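Local structure of cGAS/DncV-like nucleotidyltransferase in E. coli homolog (Elizabethkingia meningoseptica ATCC 13253 = NBRC 12535, 6E0N) at residues K120-Q125 with I157-D162; D61-M66 with T134-P139. The protein makes cyclic nucleotide second messengers from nucleoside triphosphates as part of a CBASS system that defends bacteria against phage. All coordinates share one frame; numbering follows the deposited sequence.

Interaction 1: K120-Q125 with I157-D162; sequences KNKCIQ and IKFYSD. With APC (diphosphomethylphosphonic acid adenosyl ester), chain B.
K120 and N121 begin the turn of the hairpin joining strands 117-119 and 124-126, and here it meets D162, just past the end of strand 152-160, beside the nucleotide pocket of the cGAS/DncV-like nucleotidyltransferase fold. K120 O stands near D162 OD2, an acceptor like itself; K102 bonds K120 O and pairs with D162 OD1, while R119 pairs with OD2. The K120 chain bends at each of its outer torsions and lays CE 3.1 Å from O1G of APC. N121 works on both sides. Its N-H reaches APC O2G at 3.1 Å, while its carbonyl takes the amide of D162 on a lone pair, N121 O to D162 N 2.8 Å with 154° at the hydrogen. With CG anti to the backbone N (chi1 -169°), the N121 amide slides past the D162 side chain, OD1 lying 3.2 Å from D162 CB and the two flat groups turned 77° apart; ND2 is hydrogen-bonded to D163 OD1. K122 gives its own N-H to APC O2B at 2.7 Å, then runs out extended so that CD lies 3.8 Å from C8 of the adenine. Behind it, K122 CB packs on F159 CE2, and the F159 ring turns its edge to the base, with CZ 3.6 Å from APC N3. C123, the last residue before the strand, puts SG 3.8 Å from APC C5'.

Interaction 2: D61-M66 with T134-P139; sequences DVDIVM and TADVIP. With MG (magnesium ion), chain E; APC (diphosphomethylphosphonic acid adenosyl ester), chain B; GTP (guanosine-5'-triphosphate), chain C.
D63 and D136 each set CG anti to the carbonyl carbon, beside the backbone N (chi1 -57° and -72°), and these matching torsions bring two carboxylates of neighbouring strands together, D63 OD1 3.7 Å from D136 OD2. The APC 3' hydroxyl sits between them, O3' being 2.8 Å from D63 OD1 and 2.9 Å from D136 OD2. D63 OD2 binds the magnesium at 2.2 Å, and three GTP phosphate oxygens and two waters complete six ligands. One of those waters also donates to D61 O, so D61 touches this metal's second shell through its backbone. A D-x-D pair on one strand with a third aspartate on the adjacent parallel strand is the acidic centre of the nucleotidyltransferase fold; D61 and D136 probably serve a magnesium too, though neither carboxylate holds this one. Five backbone hydrogen bonds alternate between the strands from V62 N to M66 N. D61 OD1 lies 3.4 Å from T134 CB, and a water that donates to D61 OD1 and accepts from T134 N joins the two residues. I138 shares the aspartates' face and presses CD1 to 3.1 Å from APC O2'. On the reverse face I64 CD1 meets A135 CB at 3.9 Å, with I30 of helix 21-38 touching both, and M66 CE reaches P139 CB at 4.2 Å.

Interactions 1 and 2, their centres about 10 Å apart, grip the same APC molecule: 120-125 with 157-162 takes the phosphates and the base, while 61-66 with 134-139 takes the 3' hydroxyl and packs on the ribose. Strands 124-126 and 152-160 pair in succession along one edge of strand 135-147, and 62-68 along the other, with I124 O probably hydrogen-bonded to V137 N at 2.8 Å and F159 CB packing on P139 O at 3.3 Å. Q125 NE2, 3.1 Å from D136 OD1, holds the oxygen that D136 does not turn to APC. APC O3' lies 4.5 Å from PA of GTP, across from O3A (158° at PA), consistent with a nucleophile placed for in-line attack.

Interaction 1: K120-Q125 with I157-D162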
ATOM      1  N   LYS A 120      -6.557 -16.353  -3.604  1.00 19.11           N
ATOM      2  CA  LYS A 120      -5.133 -16.090  -3.457  1.00 18.53           C
ATOM      3  C   LYS A 120      -4.736 -16.266  -1.992  1.00 17.82           C
ATOM      4  O   LYS A 120      -5.580 -16.439  -1.108  1.00 18.36           O
ATOM      5  CB  LYS A 120      -4.781 -14.678  -3.950  1.00 21.07           C
ATOM      6  CG  LYS A 120      -5.269 -14.351  -5.354  1.00 26.85           C
ATOM      7  CD  LYS A 120      -4.216 -14.650  -6.426  1.00 33.95           C
ATOM      8  CE  LYS A 120      -2.910 -13.896  -6.166  1.00 38.91           C
ATOM      9  NZ  LYS A 120      -2.501 -12.996  -7.287  1.00 41.88           N
ATOM     10  N   ASN A 121      -3.427 -16.206  -1.741  1.00 19.78           N
ATOM     11  CA  ASN A 121      -2.912 -16.463  -0.399  1.00 19.45           C
ATOM     12  C   ASN A 121      -3.471 -15.471   0.613  1.00 18.80           C
ATOM     13  O   ASN A 121      -3.790 -15.850   1.747  1.00 18.71           O
ATOM     14  CB  ASN A 121      -1.383 -16.404  -0.415  1.00 21.86           C
ATOM     15  CG  ASN A 121      -0.763 -16.910   0.871  1.00 24.44           C
ATOM     16  OD1 ASN A 121      -1.265 -17.844   1.492  1.00 24.72           O
ATOM     17  ND2 ASN A 121       0.339 -16.288   1.280  1.00 25.27           N
ATOM     18  N   LYS A 122      -3.597 -14.199   0.230  1.00 18.87           N
ATOM     19  CA  LYS A 122      -3.969 -13.152   1.179  1.00 17.44           C
ATOM     20  C   LYS A 122      -5.251 -12.416   0.801  1.00 17.42           C
ATOM     21  O   LYS A 122      -5.608 -11.433   1.466  1.00 19.18           O
ATOM     22  CB  LYS A 122      -2.828 -12.140   1.340  1.00 19.43           C
ATOM     23  CG  LYS A 122      -1.559 -12.692   1.980  1.00 20.73           C
ATOM     24  CD  LYS A 122      -0.499 -11.602   2.138  1.00 23.51           C
ATOM     25  CE  LYS A 122       0.861 -12.178   2.515  1.00 28.90           C
ATOM     26  NZ  LYS A 122       1.903 -11.113   2.598  1.00 31.99           N
ATOM     27  N   CYS A 123      -5.957 -12.860  -0.231  1.00 16.54           N
ATOM     28  CA  CYS A 123      -7.155 -12.160  -0.684  1.00 14.87           C
ATOM     29  C   CYS A 123      -7.934 -13.077  -1.619  1.00 15.56           C
ATOM     30  O   CYS A 123      -7.521 -14.204  -1.911  1.00 16.09           O
ATOM     31  CB  CYS A 123      -6.780 -10.861  -1.398  1.00 17.68           C
ATOM     32  SG  CYS A 123      -5.899 -11.110  -2.966  1.00 21.22           S
ATOM     33  N   ILE A 124      -9.081 -12.581  -2.071  1.00 15.43           N
ATOM     34  CA  ILE A 124      -9.825 -13.174  -3.177  1.00 15.11           C
ATOM     35  C   ILE A 124      -9.717 -12.201  -4.341  1.00 15.12           C
ATOM     36  O   ILE A 124     -10.139 -11.043  -4.232  1.00 15.24           O
ATOM     37  CB  ILE A 124     -11.299 -13.425  -2.821  1.00 15.45           C
ATOM     38  CG1 ILE A 124     -11.428 -14.272  -1.556  1.00 17.80           C
ATOM     39  CG2 ILE A 124     -12.008 -14.078  -4.013  1.00 15.95           C
ATOM     40  CD1 ILE A 124     -10.790 -15.630  -1.632  1.00 17.89           C
ATOM     41  N   GLN A 125      -9.153 -12.655  -5.456  1.00 15.77           N
ATOM     42  CA  GLN A 125      -8.987 -11.795  -6.618  1.00 15.90           C
ATOM     43  C   GLN A 125     -10.210 -11.907  -7.516  1.00 15.90           C
ATOM     44  O   GLN A 125     -10.692 -13.011  -7.786  1.00 16.38           O
ATOM     45  CB  GLN A 125      -7.726 -12.173  -7.392  1.00 17.28           C
ATOM     46  CG  GLN A 125      -7.454 -11.291  -8.596  1.00 21.26           C
ATOM     47  CD  GLN A 125      -6.032 -11.422  -9.091  1.00 27.80           C
ATOM     48  OE1 GLN A 125      -5.763 -12.129 -10.059  1.00 30.32           O
ATOM     49  NE2 GLN A 125      -5.109 -10.740  -8.425  1.00 30.53           N
ATOM     50  N   ILE A 157      -6.732  -3.788  11.301  1.00 13.34           N
ATOM     51  CA  ILE A 157      -7.392  -4.976  10.780  1.00 13.39           C
ATOM     52  C   ILE A 157      -6.429  -6.151  10.847  1.00 14.09           C
ATOM     53  O   ILE A 157      -5.205  -5.990  10.864  1.00 14.26           O
ATOM     54  CB  ILE A 157      -7.905  -4.787   9.338  1.00 14.09           C
ATOM     55  CG1 ILE A 157      -6.757  -4.379   8.412  1.00 14.17           C
ATOM     56  CG2 ILE A 157      -9.027  -3.755   9.297  1.00 13.98           C
ATOM     57  CD1 ILE A 157      -7.135  -4.378   6.942  1.00 16.93           C
ATOM     58  N   LYS A 158      -7.002  -7.352  10.869  1.00 13.47           N
ATOM     59  CA  LYS A 158      -6.212  -8.573  10.848  1.00 14.67           C
ATOM     60  C   LYS A 158      -6.884  -9.596   9.942  1.00 13.99           C
ATOM     61  O   LYS A 158      -8.114  -9.675   9.877  1.00 14.84           O
ATOM     62  CB  LYS A 158      -6.040  -9.164  12.254  1.00 18.41           C
ATOM     63  CG  LYS A 158      -7.312  -9.718  12.870  1.00 21.32           C
ATOM     64  CD  LYS A 158      -7.042 -10.247  14.281  1.00 25.35           C
ATOM     65  CE  LYS A 158      -8.288 -10.868  14.897  1.00 29.91           C
ATOM     66  NZ  LYS A 158      -8.031 -11.367  16.282  1.00 33.98           N
ATOM     67  N   PHE A 159      -6.066 -10.370   9.237  1.00 14.08           N
ATOM     68  CA  PHE A 159      -6.541 -11.510   8.471  1.00 15.12           C
ATOM     69  C   PHE A 159      -5.444 -12.566   8.486  1.00 16.22           C
ATOM     70  O   PHE A 159      -4.353 -12.353   9.022  1.00 16.72           O
ATOM     71  CB  PHE A 159      -7.008 -11.102   7.066  1.00 17.37           C
ATOM     72  CG  PHE A 159      -5.964 -10.417   6.244  1.00 18.24           C
ATOM     73  CD1 PHE A 159      -5.776  -9.048   6.339  1.00 18.27           C
ATOM     74  CD2 PHE A 159      -5.190 -11.138   5.349  1.00 20.24           C
ATOM     75  CE1 PHE A 159      -4.820  -8.410   5.570  1.00 19.94           C
ATOM     76  CE2 PHE A 159      -4.236 -10.506   4.576  1.00 21.91           C
ATOM     77  CZ  PHE A 159      -4.050  -9.140   4.687  1.00 21.60           C
ATOM     78  N   TYR A 160      -5.742 -13.721   7.907  1.00 16.73           N
ATOM     79  CA  TYR A 160      -4.809 -14.831   7.893  1.00 17.66           C
ATOM     80  C   TYR A 160      -4.578 -15.282   6.463  1.00 19.09           C
ATOM     81  O   TYR A 160      -5.523 -15.393   5.676  1.00 20.70           O
ATOM     82  CB  TYR A 160      -5.328 -15.975   8.758  1.00 18.36           C
ATOM     83  CG  TYR A 160      -5.540 -15.544  10.193  1.00 20.93           C
ATOM     84  CD1 TYR A 160      -6.715 -14.911  10.584  1.00 24.01           C
ATOM     85  CD2 TYR A 160      -4.555 -15.742  11.151  1.00 23.03           C
ATOM     86  CE1 TYR A 160      -6.908 -14.503  11.892  1.00 25.93           C
ATOM     87  CE2 TYR A 160      -4.740 -15.341  12.461  1.00 25.75           C
ATOM     88  CZ  TYR A 160      -5.916 -14.719  12.824  1.00 28.78           C
ATOM     89  OH  TYR A 160      -6.103 -14.315  14.125  1.00 33.59           O
ATOM     90  N   SER A 161      -3.314 -15.517   6.131  1.00 19.40           N
ATOM     91  CA  SER A 161      -2.972 -16.006   4.811  1.00 18.62           C
ATOM     92  C   SER A 161      -3.198 -17.514   4.751  1.00 20.30           C
ATOM     93  O   SER A 161      -3.246 -18.204   5.773  1.00 22.35           O
ATOM     94  CB  SER A 161      -1.508 -15.702   4.491  1.00 19.99           C
ATOM     95  OG  SER A 161      -0.653 -16.425   5.355  1.00 21.73           O
ATOM     96  N   ASP A 162      -3.340 -18.026   3.527  1.00 20.90           N
ATOM     97  CA  ASP A 162      -3.518 -19.462   3.354  1.00 21.83           C
ATOM     98  C   ASP A 162      -2.309 -20.252   3.845  1.00 23.81           C
ATOM     99  O   ASP A 162      -2.454 -21.433   4.174  1.00 25.69           O
ATOM    100  CB  ASP A 162      -3.834 -19.785   1.893  1.00 22.49           C
ATOM    101  CG  ASP A 162      -5.244 -19.381   1.498  1.00 23.73           C
ATOM    102  OD1 ASP A 162      -5.976 -18.819   2.344  1.00 22.73           O
ATOM    103  OD2 ASP A 162      -5.621 -19.621   0.336  1.00 24.52           O
TER
HETATM  104  PG  APC B 301      -0.228 -15.391  -4.062  1.00 72.82           P
HETATM  105  O1G APC B 301      -0.052 -14.485  -5.259  1.00 73.54           O
HETATM  106  O2G APC B 301      -1.523 -16.161  -4.175  1.00 70.82           O
HETATM  107  O3G APC B 301       0.933 -16.355  -3.998  1.00 73.77           O
HETATM  108  PB  APC B 301      -0.981 -13.040  -2.657  1.00 66.81           P
HETATM  109  O1B APC B 301      -1.224 -12.480  -4.008  1.00 67.62           O
HETATM  110  O2B APC B 301      -2.163 -12.983  -1.761  1.00 64.99           O
HETATM  111  O3B APC B 301      -0.251 -14.490  -2.692  1.00 70.21           O
HETATM  112  PA  APC B 301      -0.048 -10.123  -2.518  1.00 59.25           P
HETATM  113  O1A APC B 301      -0.348 -10.107  -3.983  1.00 60.19           O
HETATM  114  O2A APC B 301       1.212  -9.277  -2.241  1.00 59.66           O
HETATM  115  C3A APC B 301       0.238 -11.907  -1.999  1.00 63.10           C
HETATM  116  O5' APC B 301      -1.238  -9.529  -1.551  1.00 52.87           O
HETATM  117  C5' APC B 301      -2.530  -9.694  -2.034  1.00 47.00           C
HETATM  118  C4' APC B 301      -3.367  -8.498  -1.513  1.00 41.53           C
HETATM  119  O4' APC B 301      -3.501  -8.614  -0.226  1.00 38.52           O
HETATM  120  C3' APC B 301      -2.590  -7.195  -1.777  1.00 39.84           C
HETATM  121  O3' APC B 301      -3.091  -6.584  -2.881  1.00 38.26           O
HETATM  122  C2' APC B 301      -2.835  -6.353  -0.514  1.00 39.16           C
HETATM  123  O2' APC B 301      -3.955  -5.393  -0.771  1.00 40.19           O
HETATM  124  C1' APC B 301      -3.171  -7.182   0.431  1.00 37.89           C
HETATM  125  N9  APC B 301      -2.049  -7.339   1.345  1.00 35.27           N
HETATM  126  C8  APC B 301      -0.865  -7.973   1.253  1.00 35.34           C
HETATM  127  N7  APC B 301      -0.199  -7.793   2.401  1.00 34.21           N
HETATM  128  C5  APC B 301      -0.968  -7.046   3.208  1.00 33.81           C
HETATM  129  C6  APC B 301      -0.789  -6.565   4.490  1.00 33.49           C
HETATM  130  N6  APC B 301       0.281  -6.670   5.459  1.00 32.11           N
HETATM  131  N1  APC B 301      -1.728  -5.834   5.068  1.00 33.01           N
HETATM  132  C2  APC B 301      -2.870  -5.561   4.402  1.00 34.18           C
HETATM  133  N3  APC B 301      -3.044  -6.037   3.151  1.00 34.30           N
HETATM  134  C4  APC B 301      -2.099  -6.771   2.556  1.00 34.79           C
HETATM  135  O   HOH W   1      -6.422 -14.230   3.341  1.00 16.05           O

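Interaction 2: D61-M66 with T134-P139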
ATOM      1  N   ASP A  61      -4.547  -2.742 -10.201  1.00 21.07           N
ATOM      2  CA  ASP A  61      -5.511  -3.443  -9.363  1.00 19.80           C
ATOM      3  C   ASP A  61      -5.841  -2.607  -8.128  1.00 18.31           C
ATOM      4  O   ASP A  61      -4.989  -1.896  -7.586  1.00 19.79           O
ATOM      5  CB  ASP A  61      -4.938  -4.783  -8.898  1.00 24.82           C
ATOM      6  CG  ASP A  61      -4.527  -5.685 -10.048  1.00 28.37           C
ATOM      7  OD1 ASP A  61      -4.846  -5.364 -11.210  1.00 28.39           O
ATOM      8  OD2 ASP A  61      -3.877  -6.720  -9.784  1.00 30.94           O
ATOM      9  N   VAL A  62      -7.091  -2.710  -7.674  1.00 15.88           N
ATOM     10  CA  VAL A  62      -7.571  -1.973  -6.509  1.00 16.09           C
ATOM     11  C   VAL A  62      -7.753  -2.944  -5.349  1.00 15.98           C
ATOM     12  O   VAL A  62      -8.215  -4.076  -5.535  1.00 17.93           O
ATOM     13  CB  VAL A  62      -8.875  -1.204  -6.810  1.00 16.50           C
ATOM     14  CG1 VAL A  62      -9.984  -2.147  -7.259  1.00 16.84           C
ATOM     15  CG2 VAL A  62      -9.316  -0.401  -5.588  1.00 18.37           C
ATOM     16  N   ASP A  63      -7.386  -2.493  -4.148  1.00 15.41           N
ATOM     17  CA  ASP A  63      -7.474  -3.299  -2.936  1.00 14.36           C
ATOM     18  C   ASP A  63      -8.715  -2.876  -2.161  1.00 14.72           C
ATOM     19  O   ASP A  63      -8.756  -1.783  -1.589  1.00 16.90           O
ATOM     20  CB  ASP A  63      -6.216  -3.115  -2.094  1.00 17.01           C
ATOM     21  CG  ASP A  63      -4.954  -3.458  -2.860  1.00 21.59           C
ATOM     22  OD1 ASP A  63      -4.919  -4.540  -3.482  1.00 21.47           O
ATOM     23  OD2 ASP A  63      -4.006  -2.642  -2.857  1.00 24.86           O
ATOM     24  N   ILE A  64      -9.719  -3.747  -2.145  1.00 13.22           N
ATOM     25  CA  ILE A  64     -10.990  -3.492  -1.479  1.00 13.50           C
ATOM     26  C   ILE A  64     -11.016  -4.327  -0.207  1.00 13.40           C
ATOM     27  O   ILE A  64     -11.034  -5.561  -0.265  1.00 14.36           O
ATOM     28  CB  ILE A  64     -12.182  -3.831  -2.383  1.00 13.91           C
ATOM     29  CG1 ILE A  64     -12.104  -3.028  -3.681  1.00 14.32           C
ATOM     30  CG2 ILE A  64     -13.487  -3.571  -1.652  1.00 14.65           C
ATOM     31  CD1 ILE A  64     -13.114  -3.448  -4.731  1.00 14.79           C
ATOM     32  N   VAL A  65     -11.029  -3.660   0.943  1.00 13.87           N
ATOM     33  CA  VAL A  65     -11.064  -4.343   2.230  1.00 12.45           C
ATOM     34  C   VAL A  65     -12.514  -4.579   2.628  1.00 13.04           C
ATOM     35  O   VAL A  65     -13.350  -3.670   2.536  1.00 12.93           O
ATOM     36  CB  VAL A  65     -10.330  -3.526   3.306  1.00 14.28           C
ATOM     37  CG1 VAL A  65     -10.317  -4.296   4.624  1.00 15.00           C
ATOM     38  CG2 VAL A  65      -8.916  -3.190   2.864  1.00 15.65           C
ATOM     39  N   MET A  66     -12.819  -5.799   3.063  1.00 12.16           N
ATOM     40  CA  MET A  66     -14.139  -6.130   3.604  1.00 12.07           C
ATOM     41  C   MET A  66     -13.952  -6.561   5.055  1.00 11.83           C
ATOM     42  O   MET A  66     -13.613  -7.718   5.328  1.00 12.83           O
ATOM     43  CB  MET A  66     -14.830  -7.221   2.799  1.00 13.73           C
ATOM     44  CG  MET A  66     -16.296  -7.364   3.180  1.00 14.06           C
ATOM     45  SD  MET A  66     -17.055  -8.931   2.729  1.00 16.40           S
ATOM     46  CE  MET A  66     -16.327 -10.024   3.948  1.00 16.39           C
ATOM     47  N   THR A 134      -9.140  -5.096 -12.233  1.00 15.24           N
ATOM     48  CA  THR A 134      -9.049  -6.209 -11.306  1.00 16.08           C
ATOM     49  C   THR A 134      -9.032  -5.684  -9.880  1.00 15.56           C
ATOM     50  O   THR A 134      -8.510  -4.601  -9.595  1.00 15.24           O
ATOM     51  CB  THR A 134      -7.774  -7.004 -11.577  1.00 16.58           C
ATOM     52  OG1 THR A 134      -7.863  -7.608 -12.873  1.00 17.51           O
ATOM     53  CG2 THR A 134      -7.562  -8.072 -10.523  1.00 17.51           C
ATOM     54  N   ALA A 135      -9.628  -6.457  -8.982  1.00 16.88           N
ATOM     55  CA  ALA A 135      -9.684  -6.096  -7.577  1.00 17.40           C
ATOM     56  C   ALA A 135      -9.190  -7.251  -6.722  1.00 16.92           C
ATOM     57  O   ALA A 135      -9.463  -8.418  -7.018  1.00 18.40           O
ATOM     58  CB  ALA A 135     -11.113  -5.742  -7.146  1.00 17.08           C
ATOM     59  N   ASP A 136      -8.462  -6.914  -5.662  1.00 16.35           N
ATOM     60  CA  ASP A 136      -8.130  -7.843  -4.593  1.00 16.28           C
ATOM     61  C   ASP A 136      -9.076  -7.531  -3.438  1.00 15.04           C
ATOM     62  O   ASP A 136      -9.023  -6.437  -2.866  1.00 17.18           O
ATOM     63  CB  ASP A 136      -6.673  -7.670  -4.162  1.00 18.70           C
ATOM     64  CG  ASP A 136      -5.703  -8.186  -5.190  1.00 24.37           C
ATOM     65  OD1 ASP A 136      -6.144  -8.870  -6.136  1.00 27.65           O
ATOM     66  OD2 ASP A 136      -4.494  -7.911  -5.047  1.00 26.31           O
ATOM     67  N   VAL A 137      -9.948  -8.474  -3.110  1.00 14.42           N
ATOM     68  CA  VAL A 137     -10.873  -8.322  -1.992  1.00 14.64           C
ATOM     69  C   VAL A 137     -10.246  -8.956  -0.760  1.00 14.02           C
ATOM     70  O   VAL A 137      -9.851 -10.129  -0.781  1.00 14.22           O
ATOM     71  CB  VAL A 137     -12.233  -8.960  -2.319  1.00 14.84           C
ATOM     72  CG1 VAL A 137     -13.175  -8.839  -1.135  1.00 15.05           C
ATOM     73  CG2 VAL A 137     -12.833  -8.310  -3.562  1.00 14.55           C
ATOM     74  N   ILE A 138     -10.154  -8.180   0.314  1.00 13.58           N
ATOM     75  CA  ILE A 138      -9.422  -8.599   1.504  1.00 13.43           C
ATOM     76  C   ILE A 138     -10.398  -8.746   2.664  1.00 12.01           C
ATOM     77  O   ILE A 138     -10.635  -7.770   3.390  1.00 12.90           O
ATOM     78  CB  ILE A 138      -8.310  -7.594   1.843  1.00 15.31           C
ATOM     79  CG1 ILE A 138      -7.406  -7.388   0.625  1.00 17.61           C
ATOM     80  CG2 ILE A 138      -7.488  -8.072   3.030  1.00 15.37           C
ATOM     81  CD1 ILE A 138      -6.509  -6.185   0.727  1.00 23.39           C
ATOM     82  N   PRO A 139     -10.986  -9.923   2.876  1.00 12.02           N
ATOM     83  CA  PRO A 139     -11.777 -10.124   4.098  1.00 12.68           C
ATOM     84  C   PRO A 139     -10.873 -10.067   5.318  1.00 13.16           C
ATOM     85  O   PRO A 139      -9.723 -10.517   5.285  1.00 14.04           O
ATOM     86  CB  PRO A 139     -12.385 -11.521   3.911  1.00 12.57           C
ATOM     87  CG  PRO A 139     -11.427 -12.233   2.980  1.00 13.37           C
ATOM     88  CD  PRO A 139     -10.889 -11.146   2.051  1.00 14.24           C
TER
HETATM   89 MG    MG E 304      -2.382  -2.529  -4.314  1.00 28.63          MG
HETATM   90  PG  APC B 301      -0.228 -15.391  -4.062  1.00 72.82           P
HETATM   91  O1G APC B 301      -0.052 -14.485  -5.259  1.00 73.54           O
HETATM   92  O2G APC B 301      -1.523 -16.161  -4.175  1.00 70.82           O
HETATM   93  O3G APC B 301       0.933 -16.355  -3.998  1.00 73.77           O
HETATM   94  PB  APC B 301      -0.981 -13.040  -2.657  1.00 66.81           P
HETATM   95  O1B APC B 301      -1.224 -12.480  -4.008  1.00 67.62           O
HETATM   96  O2B APC B 301      -2.163 -12.983  -1.761  1.00 64.99           O
HETATM   97  O3B APC B 301      -0.251 -14.490  -2.692  1.00 70.21           O
HETATM   98  PA  APC B 301      -0.048 -10.123  -2.518  1.00 59.25           P
HETATM   99  O1A APC B 301      -0.348 -10.107  -3.983  1.00 60.19           O
HETATM  100  O2A APC B 301       1.212  -9.277  -2.241  1.00 59.66           O
HETATM  101  C3A APC B 301       0.238 -11.907  -1.999  1.00 63.10           C
HETATM  102  O5' APC B 301      -1.238  -9.529  -1.551  1.00 52.87           O
HETATM  103  C5' APC B 301      -2.530  -9.694  -2.034  1.00 47.00           C
HETATM  104  C4' APC B 301      -3.367  -8.498  -1.513  1.00 41.53           C
HETATM  105  O4' APC B 301      -3.501  -8.614  -0.226  1.00 38.52           O
HETATM  106  C3' APC B 301      -2.590  -7.195  -1.777  1.00 39.84           C
HETATM  107  O3' APC B 301      -3.091  -6.584  -2.881  1.00 38.26           O
HETATM  108  C2' APC B 301      -2.835  -6.353  -0.514  1.00 39.16           C
HETATM  109  O2' APC B 301      -3.955  -5.393  -0.771  1.00 40.19           O
HETATM  110  C1' APC B 301      -3.171  -7.182   0.431  1.00 37.89           C
HETATM  111  N9  APC B 301      -2.049  -7.339   1.345  1.00 35.27           N
HETATM  112  C8  APC B 301      -0.865  -7.973   1.253  1.00 35.34           C
HETATM  113  N7  APC B 301      -0.199  -7.793   2.401  1.00 34.21           N
HETATM  114  C5  APC B 301      -0.968  -7.046   3.208  1.00 33.81           C
HETATM  115  C6  APC B 301      -0.789  -6.565   4.490  1.00 33.49           C
HETATM  116  N6  APC B 301       0.281  -6.670   5.459  1.00 32.11           N
HETATM  117  N1  APC B 301      -1.728  -5.834   5.068  1.00 33.01           N
HETATM  118  C2  APC B 301      -2.870  -5.561   4.402  1.00 34.18           C
HETATM  119  N3  APC B 301      -3.044  -6.037   3.151  1.00 34.30           N
HETATM  120  C4  APC B 301      -2.099  -6.771   2.556  1.00 34.79           C
HETATM  121  PG  GTP C 302       0.781  -1.345  -5.415  1.00 36.43           P
HETATM  122  O1G GTP C 302       0.851  -0.375  -6.574  1.00 38.92           O
HETATM  123  O2G GTP C 302       1.937  -2.311  -5.519  1.00 37.63           O
HETATM  124  O3G GTP C 302      -0.529  -2.102  -5.448  1.00 34.82           O
HETATM  125  O3B GTP C 302       0.945  -0.504  -4.052  1.00 33.86           O
HETATM  126  PB  GTP C 302      -0.063  -0.626  -2.807  1.00 30.70           P
HETATM  127  O1B GTP C 302      -1.475  -0.911  -3.269  1.00 28.93           O
HETATM  128  O2B GTP C 302       0.027   0.660  -2.021  1.00 31.53           O
HETATM  129  O3A GTP C 302       0.486  -1.815  -1.877  1.00 33.26           O
HETATM  130  PA  GTP C 302      -0.159  -3.292  -1.875  1.00 34.91           P
HETATM  131  O1A GTP C 302      -1.073  -3.508  -3.059  1.00 35.35           O
HETATM  132  O2A GTP C 302       0.942  -4.325  -1.838  1.00 36.23           O
HETATM  133  O5' GTP C 302      -0.999  -3.350  -0.508  1.00 35.02           O
HETATM  134  C5' GTP C 302      -2.088  -2.498  -0.325  1.00 35.40           C
HETATM  135  C4' GTP C 302      -2.062  -1.945   1.080  1.00 35.03           C
HETATM  136  O4' GTP C 302      -1.953  -3.045   2.002  1.00 34.13           O
HETATM  137  C3' GTP C 302      -0.945  -0.956   1.442  1.00 34.97           C
HETATM  138  O3' GTP C 302      -1.301   0.368   1.235  1.00 35.68           O
HETATM  139  C2' GTP C 302      -0.779  -1.220   2.961  1.00 34.40           C
HETATM  140  O2' GTP C 302      -1.654  -0.374   3.654  1.00 36.22           O
HETATM  141  C1' GTP C 302      -1.157  -2.702   3.129  1.00 33.26           C
HETATM  142  N9  GTP C 302       0.094  -3.471   3.166  1.00 31.38           N
HETATM  143  C8  GTP C 302       0.667  -4.153   2.129  1.00 31.16           C
HETATM  144  N7  GTP C 302       1.814  -4.716   2.571  1.00 30.65           N
HETATM  145  C5  GTP C 302       1.972  -4.406   3.879  1.00 30.01           C
HETATM  146  C6  GTP C 302       2.954  -4.718   4.812  1.00 29.57           C
HETATM  147  O6  GTP C 302       3.917  -5.410   4.490  1.00 30.26           O
HETATM  148  N1  GTP C 302       2.840  -4.243   6.104  1.00 29.43           N
HETATM  149  C2  GTP C 302       1.755  -3.467   6.460  1.00 29.81           C
HETATM  150  N2  GTP C 302       1.640  -3.002   7.701  1.00 29.34           N
HETATM  151  N3  GTP C 302       0.788  -3.156   5.532  1.00 29.88           N
HETATM  152  C4  GTP C 302       0.894  -3.621   4.264  1.00 30.31           C
HETATM  153  O   HOH W   2      -6.457  -4.120 -13.112  1.00 22.16           O
HETATM  154  O   HOH W   3      -3.536  -1.104  -5.413  1.00 21.47           O
HETATM  155  O   HOH W   4      -3.116  -4.164  -5.236  1.00 22.20           O